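Local coordinates for protein polymeric Immunoglobulin Receptor (Oncorhynchus mykiss, PDB 5F1S) that probably binds polymeric immunoglobulins through its immunoglobulin-like ectodomain, for transport to mucosal surfaces where its released part forms secretory component, at residues S119-E124 against V129-L134; K144-S149 against V181-L186. All blocks are in the same frame, centred on the assembly; numbering follows the deposited sequence.

In the fold
Both interactions lie in the second immunoglobulin domain, with centres about 9 Å apart, and together they illustrate how a beta sandwich is closed from its edge to its middle. Interaction 1 comes first along the chain, and interaction 2 opens after it has closed. Each joins the same two sheets: strand 120-124 faces strand 129-135 near an edge, while strand 144-148 faces strand 178-183 deeper inside. Strands 129-135 and 178-183 are antiparallel neighbours, probably hydrogen-bonded from Val131 O to Val181 N and from Val129 O to Leu183 N. Val131 meets Val121 as well as Trp146, so one buried valine of interaction 1 also touches interaction 2.

Interaction 1. Residues S119-E124 against V129-L134; sequences SMVSGE and VTVQCL
Val121 and Val129 meet through their branched ends, and the contact they form illustrates how the edge of a V-set sandwich is closed without pairing the strands involved. Strands 120-124 and 129-134 run antiparallel, at 170°, with axes 7.7 Å apart, yet they belong to opposite sheets. The methyl contacts come first. Val121 CG1 sits 3.7 Å from Val129 CB and also reaches Val129 CG2, the two side chains sliding past each other in opposite directions. Because CG1 of Val121 stands anti to the backbone N (chi1 174°), CG2 is turned to the other flank, where it lies 4.3 Å from CG2 of the buried Val131. One valine thus bridges two residues on the same side of the facing strand.

A second group of contacts sets a methyl against backbone. Val129 CG1 comes up to the backbone carbonyl of Ser122, 3.8 Å from its O, and lies 4.1 Å from Gly123 CA. Here the strands draw closer, with Gly123 CA and Val129 CA 6.6 Å apart. A beta carbon on Gly123 would come within about 2.8 Å of Val129 CG1, a clash that the bare glycine avoids.

The polar backbone is served elsewhere. Val121 pairs with Tyr206 and Leu208 of strand 201-210, and Gly123 with Leu208 and Thr210, so strand 120-124 forms the A' edge of its sheet, whereas strand 114-116 lies at the edge of the other. This change of sheet within the first strand is a hallmark of V-type domains. Between the two segments themselves the contact is made by methyl groups, packed on each other and on backbone, which suggests that the fit of branched methyls, rather than directional bonding, governs how closely the two strands approach here.

Interaction 2. Residues K144-S149 against V181-L186; sequences KRWCRS and VTLKGL
Two residues before Trp146, whose indole packs on Val181, the ammonium nitrogen Lys144 NZ is gripped by three oxygens: a salt bridge to Asp173 OD2 and hydrogen bonds to the carbonyls of Tyr139 and His142. This buried ammonium group is probably well compensated, and it flanks the heart of an immunoglobulin fold, where the tryptophan of strand C reaches across the sandwich to strand E. Strand 144-148 is tied to its own sheet by backbone bonds such as those of Trp146 with Leu156 and Cys147 with Trp195, and the Cys147-Cys155 disulfide adds a covalent link.

The tryptophan is carried inward with CG anti to the backbone N (chi1 172°), and its ring receives Val181 over one face. Val181 CG1 makes a CH-pi contact, 3.6 Å from the centroid of the Trp146 five-membered ring and only 10° off the ring normal. The nearest single carbon is CD2 of Trp146, also 3.6 Å from Val181 CG1. The other methyl, Val181 CG2, reaches toward the six-membered ring, 3.9 Å from Trp146 CE3, so one methyl sits over the five-membered ring, nearest CD2 and CG, and the other lies beside CE3 and CB. Val131 of strand 129-135 and Ile171 of strand 169-173 also touch Trp146.

Replacing Trp146 by an alanine would probably open a gap between the sheets, stripping Val181 CG1 of its aromatic face and taking from Leu183 the indole atoms NE1 and CZ2 that its methyls pack against.

Leu183 approaches differently, its side chain crossing that of Trp146 at about a right angle and coming obliquely to the ring. Its two methyls divide the work: Leu183 CD2 lies 3.8 Å from Trp146 NE1, while Leu183 CD1 stops 4.2 Å from Trp146 CZ2.

Interaction 1. Residues S119-E124 against V129-L134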
ATOM      1  N   SER A 119       9.928  -8.600   2.223  1.00 38.92           N
ATOM      2  CA  SER A 119       9.721  -9.841   2.987  1.00 36.78           C
ATOM      3  C   SER A 119      10.967 -10.727   3.068  1.00 36.83           C
ATOM      4  O   SER A 119      10.919 -11.801   3.681  1.00 34.57           O
ATOM      5  CB  SER A 119       8.565 -10.637   2.382  1.00 37.43           C
ATOM      6  OG  SER A 119       8.965 -11.159   1.137  1.00 40.07           O
ATOM      7  N   MET A 120      12.069 -10.329   2.439  1.00 36.10           N
ATOM      8  CA  MET A 120      13.372 -10.961   2.608  1.00 36.66           C
ATOM      9  C   MET A 120      14.345  -9.872   3.013  1.00 40.39           C
ATOM     10  O   MET A 120      14.583  -8.943   2.236  1.00 42.54           O
ATOM     11  CB  MET A 120      13.833 -11.624   1.320  1.00 37.41           C
ATOM     12  CG  MET A 120      15.359 -11.869   1.154  1.00 49.27           C
ATOM     13  SD  MET A 120      15.771 -13.508   1.712  1.00 58.51           S
ATOM     14  CE  MET A 120      17.533 -13.463   1.429  1.00 49.71           C
ATOM     15  N   VAL A 121      14.917  -9.981   4.200  1.00 34.53           N
ATOM     16  CA  VAL A 121      15.867  -8.988   4.710  1.00 32.98           C
ATOM     17  C   VAL A 121      17.168  -9.724   5.023  1.00 34.05           C
ATOM     18  O   VAL A 121      17.155 -10.739   5.725  1.00 35.48           O
ATOM     19  CB  VAL A 121      15.302  -8.273   5.959  1.00 35.66           C
ATOM     20  CG1 VAL A 121      16.312  -7.372   6.585  1.00 41.69           C
ATOM     21  CG2 VAL A 121      14.045  -7.469   5.596  1.00 39.67           C
ATOM     22  N   SER A 122      18.300  -9.226   4.510  1.00 35.22           N
ATOM     23  CA  SER A 122      19.563  -9.874   4.797  1.00 31.90           C
ATOM     24  C   SER A 122      20.555  -8.874   5.387  1.00 36.48           C
ATOM     25  O   SER A 122      20.493  -7.666   5.134  1.00 36.57           O
ATOM     26  CB  SER A 122      20.183 -10.533   3.560  1.00 35.91           C
ATOM     27  OG  SER A 122      20.458  -9.557   2.608  1.00 42.57           O
ATOM     28  N   GLY A 123      21.463  -9.410   6.186  1.00 34.69           N
ATOM     29  CA  GLY A 123      22.537  -8.606   6.746  1.00 38.95           C
ATOM     30  C   GLY A 123      23.638  -9.486   7.298  1.00 37.10           C
ATOM     31  O   GLY A 123      23.420 -10.641   7.674  1.00 35.49           O
ATOM     32  N   GLU A 124      24.828  -8.909   7.365  1.00 36.43           N
ATOM     33  CA  GLU A 124      25.972  -9.607   7.917  1.00 39.46           C
ATOM     34  C   GLU A 124      25.798  -9.805   9.405  1.00 41.98           C
ATOM     35  O   GLU A 124      25.261  -8.940  10.101  1.00 40.57           O
ATOM     36  CB  GLU A 124      27.254  -8.806   7.691  1.00 47.51           C
ATOM     37  CG  GLU A 124      27.698  -8.755   6.277  1.00 57.02           C
ATOM     38  CD  GLU A 124      29.156  -8.365   6.147  1.00 61.19           C
ATOM     39  OE1 GLU A 124      29.817  -8.077   7.191  1.00 49.19           O
ATOM     40  OE2 GLU A 124      29.618  -8.369   4.986  1.00 65.99           O
ATOM     41  N   VAL A 129      19.532  -4.737  11.207  1.00 39.83           N
ATOM     42  CA  VAL A 129      18.579  -4.598  10.115  1.00 38.91           C
ATOM     43  C   VAL A 129      17.233  -4.206  10.696  1.00 37.68           C
ATOM     44  O   VAL A 129      16.953  -4.426  11.878  1.00 39.32           O
ATOM     45  CB  VAL A 129      18.450  -5.884   9.270  1.00 38.22           C
ATOM     46  CG1 VAL A 129      19.754  -6.144   8.573  1.00 40.97           C
ATOM     47  CG2 VAL A 129      18.055  -7.078  10.127  1.00 38.50           C
ATOM     48  N   THR A 130      16.405  -3.616   9.844  1.00 38.11           N
ATOM     49  CA  THR A 130      15.060  -3.201  10.214  1.00 37.02           C
ATOM     50  C   THR A 130      14.051  -3.788   9.245  1.00 36.41           C
ATOM     51  O   THR A 130      14.286  -3.857   8.043  1.00 38.95           O
ATOM     52  CB  THR A 130      14.914  -1.720  10.246  1.00 39.53           C
ATOM     53  OG1 THR A 130      15.163  -1.213   8.937  1.00 48.49           O
ATOM     54  CG2 THR A 130      15.890  -1.162  11.266  1.00 40.04           C
ATOM     55  N   VAL A 131      12.955  -4.253   9.809  1.00 34.33           N
ATOM     56  CA  VAL A 131      11.807  -4.781   9.091  1.00 32.16           C
ATOM     57  C   VAL A 131      10.689  -3.775   9.280  1.00 37.23           C
ATOM     58  O   VAL A 131      10.426  -3.357  10.415  1.00 36.03           O
ATOM     59  CB  VAL A 131      11.388  -6.150   9.655  1.00 34.52           C
ATOM     60  CG1 VAL A 131      10.137  -6.676   8.969  1.00 36.09           C
ATOM     61  CG2 VAL A 131      12.525  -7.174   9.588  1.00 33.47           C
ATOM     62  N   GLN A 132      10.023  -3.400   8.201  1.00 35.15           N
ATOM     63  CA  GLN A 132       8.927  -2.445   8.305  1.00 38.75           C
ATOM     64  C   GLN A 132       7.620  -3.166   8.017  1.00 38.99           C
ATOM     65  O   GLN A 132       7.343  -3.550   6.874  1.00 36.70           O
ATOM     66  CB  GLN A 132       9.079  -1.245   7.380  1.00 42.74           C
ATOM     67  CG  GLN A 132       8.028  -0.166   7.821  1.00 51.21           C
ATOM     68  CD  GLN A 132       8.259   1.207   7.219  1.00 59.22           C
ATOM     69  OE1 GLN A 132       9.286   1.462   6.592  1.00 73.70           O
ATOM     70  NE2 GLN A 132       7.307   2.101   7.426  1.00 58.59           N
ATOM     71  N   CYS A 133       6.841  -3.383   9.065  1.00 33.97           N
ATOM     72  CA  CYS A 133       5.566  -4.059   8.969  1.00 33.53           C
ATOM     73  C   CYS A 133       4.461  -3.021   8.846  1.00 36.42           C
ATOM     74  O   CYS A 133       4.312  -2.162   9.722  1.00 38.17           O
ATOM     75  CB  CYS A 133       5.296  -4.919  10.190  1.00 34.53           C
ATOM     76  SG  CYS A 133       6.703  -5.908  10.903  1.00 55.42           S
ATOM     77  N   LEU A 134       3.670  -3.125   7.804  1.00 33.26           N
ATOM     78  CA  LEU A 134       2.571  -2.208   7.556  1.00 35.48           C
ATOM     79  C   LEU A 134       1.256  -2.832   7.980  1.00 33.87           C
ATOM     80  O   LEU A 134       1.086  -4.049   7.922  1.00 32.44           O
ATOM     81  CB  LEU A 134       2.489  -1.868   6.077  1.00 36.12           C
ATOM     82  CG  LEU A 134       3.825  -1.471   5.446  1.00 40.91           C
ATOM     83  CD1 LEU A 134       3.577  -1.264   3.945  1.00 43.11           C
ATOM     84  CD2 LEU A 134       4.331  -0.191   6.051  1.00 39.18           C
TER

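Interaction 2. Residues K144-S149 against V181-L186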
ATOM      1  N   LYS A 144       1.176  -5.054  18.741  1.00 39.77           N
ATOM      2  CA  LYS A 144       1.896  -5.606  17.596  1.00 37.31           C
ATOM      3  C   LYS A 144       2.916  -6.625  18.085  1.00 39.34           C
ATOM      4  O   LYS A 144       3.479  -6.471  19.173  1.00 40.31           O
ATOM      5  CB  LYS A 144       2.599  -4.492  16.845  1.00 36.46           C
ATOM      6  CG  LYS A 144       1.680  -3.314  16.480  1.00 35.78           C
ATOM      7  CD  LYS A 144       0.449  -3.791  15.772  1.00 36.33           C
ATOM      8  CE  LYS A 144      -0.349  -2.648  15.203  1.00 37.51           C
ATOM      9  NZ  LYS A 144      -0.807  -1.595  16.189  1.00 41.03           N
ATOM     10  N   ARG A 145       3.200  -7.647  17.265  1.00 34.77           N
ATOM     11  CA  ARG A 145       4.152  -8.660  17.703  1.00 36.16           C
ATOM     12  C   ARG A 145       5.096  -9.091  16.588  1.00 38.97           C
ATOM     13  O   ARG A 145       4.804  -8.966  15.396  1.00 34.20           O
ATOM     14  CB  ARG A 145       3.473  -9.893  18.287  1.00 42.14           C
ATOM     15  CG  ARG A 145       2.236 -10.325  17.734  1.00 47.92           C
ATOM     16  CD  ARG A 145       1.541 -11.347  18.687  1.00 46.76           C
ATOM     17  NE  ARG A 145       0.989 -12.403  17.865  1.00 47.06           N
ATOM     18  CZ  ARG A 145      -0.169 -12.310  17.221  1.00 45.89           C
ATOM     19  NH1 ARG A 145      -0.903 -11.224  17.347  1.00 41.82           N
ATOM     20  NH2 ARG A 145      -0.601 -13.312  16.462  1.00 51.02           N
ATOM     21  N   TRP A 146       6.273  -9.519  17.024  1.00 36.60           N
ATOM     22  CA  TRP A 146       7.316 -10.093  16.183  1.00 33.56           C
ATOM     23  C   TRP A 146       7.628 -11.473  16.744  1.00 39.58           C
ATOM     24  O   TRP A 146       7.982 -11.591  17.926  1.00 39.74           O
ATOM     25  CB  TRP A 146       8.535  -9.196  16.188  1.00 36.81           C
ATOM     26  CG  TRP A 146       9.762  -9.733  15.526  1.00 33.42           C
ATOM     27  CD1 TRP A 146      10.888 -10.190  16.129  1.00 35.39           C
ATOM     28  CD2 TRP A 146       9.995  -9.828  14.106  1.00 35.30           C
ATOM     29  NE1 TRP A 146      11.838 -10.552  15.162  1.00 34.51           N
ATOM     30  CE2 TRP A 146      11.287 -10.358  13.923  1.00 34.27           C
ATOM     31  CE3 TRP A 146       9.229  -9.509  12.983  1.00 36.56           C
ATOM     32  CZ2 TRP A 146      11.857 -10.568  12.643  1.00 34.03           C
ATOM     33  CZ3 TRP A 146       9.791  -9.739  11.701  1.00 35.86           C
ATOM     34  CH2 TRP A 146      11.081 -10.252  11.560  1.00 32.91           C
ATOM     35  N   CYS A 147       7.415 -12.517  15.938  1.00 33.28           N
ATOM     36  CA  CYS A 147       7.491 -13.890  16.386  1.00 36.07           C
ATOM     37  C   CYS A 147       8.376 -14.693  15.443  1.00 35.91           C
ATOM     38  O   CYS A 147       8.367 -14.485  14.220  1.00 34.48           O
ATOM     39  CB  CYS A 147       6.097 -14.557  16.442  1.00 39.93           C
ATOM     40  SG  CYS A 147       4.806 -13.450  17.205  1.00 59.97           S
ATOM     41  N   ARG A 148       9.099 -15.652  16.006  1.00 34.81           N
ATOM     42  CA  ARG A 148       9.828 -16.603  15.168  1.00 35.61           C
ATOM     43  C   ARG A 148       8.872 -17.719  14.761  1.00 33.91           C
ATOM     44  O   ARG A 148       8.157 -18.267  15.596  1.00 36.72           O
ATOM     45  CB  ARG A 148      11.058 -17.166  15.904  1.00 37.32           C
ATOM     46  CG  ARG A 148      11.925 -18.053  14.972  1.00 41.44           C
ATOM     47  CD  ARG A 148      13.361 -18.192  15.430  1.00 42.01           C
ATOM     48  NE  ARG A 148      14.011 -19.270  14.681  1.00 43.90           N
ATOM     49  CZ  ARG A 148      14.855 -19.088  13.681  1.00 42.19           C
ATOM     50  NH1 ARG A 148      15.175 -17.877  13.291  1.00 42.08           N
ATOM     51  NH2 ARG A 148      15.383 -20.119  13.057  1.00 44.52           N
ATOM     52  N   SER A 149       8.855 -18.065  13.466  1.00 31.55           N
ATOM     53  CA  SER A 149       7.972 -19.095  12.972  1.00 32.87           C
ATOM     54  C   SER A 149       8.213 -20.429  13.685  1.00 37.71           C
ATOM     55  O   SER A 149       9.346 -20.873  13.870  1.00 33.15           O
ATOM     56  CB  SER A 149       8.167 -19.257  11.449  1.00 33.45           C
ATOM     57  OG  SER A 149       7.284 -20.227  10.925  1.00 34.16           O
ATOM     58  N   VAL A 181      10.599  -3.210  13.217  1.00 36.72           N
ATOM     59  CA  VAL A 181      11.267  -4.167  14.088  1.00 37.37           C
ATOM     60  C   VAL A 181      12.745  -4.027  13.760  1.00 39.15           C
ATOM     61  O   VAL A 181      13.157  -4.257  12.619  1.00 38.25           O
ATOM     62  CB  VAL A 181      10.773  -5.612  13.885  1.00 35.78           C
ATOM     63  CG1 VAL A 181      11.508  -6.607  14.815  1.00 35.69           C
ATOM     64  CG2 VAL A 181       9.275  -5.737  14.086  1.00 34.95           C
ATOM     65  N   THR A 182      13.545  -3.611  14.735  1.00 38.62           N
ATOM     66  CA  THR A 182      14.981  -3.486  14.531  1.00 36.15           C
ATOM     67  C   THR A 182      15.667  -4.647  15.230  1.00 41.90           C
ATOM     68  O   THR A 182      15.523  -4.811  16.442  1.00 37.81           O
ATOM     69  CB  THR A 182      15.509  -2.144  15.052  1.00 41.80           C
ATOM     70  OG1 THR A 182      14.897  -1.098  14.311  1.00 43.21           O
ATOM     71  CG2 THR A 182      17.018  -2.051  14.842  1.00 45.37           C
ATOM     72  N   LEU A 183      16.359  -5.482  14.447  1.00 40.53           N
ATOM     73  CA  LEU A 183      17.222  -6.542  14.957  1.00 41.27           C
ATOM     74  C   LEU A 183      18.605  -5.923  15.118  1.00 43.51           C
ATOM     75  O   LEU A 183      19.251  -5.570  14.128  1.00 39.85           O
ATOM     76  CB  LEU A 183      17.243  -7.726  13.994  1.00 42.01           C
ATOM     77  CG  LEU A 183      15.839  -8.154  13.546  1.00 40.99           C
ATOM     78  CD1 LEU A 183      15.888  -9.395  12.650  1.00 43.03           C
ATOM     79  CD2 LEU A 183      15.011  -8.474  14.691  1.00 40.49           C
ATOM     80  N   LYS A 184      19.032  -5.739  16.372  1.00 45.10           N
ATOM     81  CA  LYS A 184      20.106  -4.803  16.663  1.00 47.95           C
ATOM     82  C   LYS A 184      21.477  -5.382  16.362  1.00 49.59           C
ATOM     83  O   LYS A 184      22.386  -4.632  15.968  1.00 49.30           O
ATOM     84  CB  LYS A 184      20.024  -4.375  18.128  1.00 50.90           C
ATOM     85  CG  LYS A 184      19.176  -3.140  18.322  1.00 52.56           C
ATOM     86  CD  LYS A 184      18.323  -3.203  19.584  1.00 58.38           C
ATOM     87  CE  LYS A 184      19.074  -2.871  20.815  1.00 58.97           C
ATOM     88  NZ  LYS A 184      18.143  -2.352  21.865  1.00 56.16           N
ATOM     89  N   GLY A 185      21.649  -6.688  16.530  1.00 46.31           N
ATOM     90  CA  GLY A 185      22.933  -7.296  16.233  1.00 48.34           C
ATOM     91  C   GLY A 185      22.794  -8.752  15.840  1.00 46.67           C
ATOM     92  O   GLY A 185      22.771  -9.652  16.684  1.00 46.52           O
ATOM     93  N   LEU A 186      22.717  -8.983  14.538  1.00 44.89           N
ATOM     94  CA  LEU A 186      22.340 -10.292  14.016  1.00 42.93           C
ATOM     95  C   LEU A 186      23.337 -11.367  14.417  1.00 41.80           C
ATOM     96  O   LEU A 186      24.545 -11.163  14.366  1.00 42.75           O
ATOM     97  CB  LEU A 186      22.247 -10.222  12.489  1.00 38.40           C
ATOM     98  CG  LEU A 186      21.093  -9.365  11.927  1.00 40.53           C
ATOM     99  CD1 LEU A 186      21.321  -9.056  10.488  1.00 39.63           C
ATOM    100  CD2 LEU A 186      19.713 -10.038  12.098  1.00 40.31           C
TER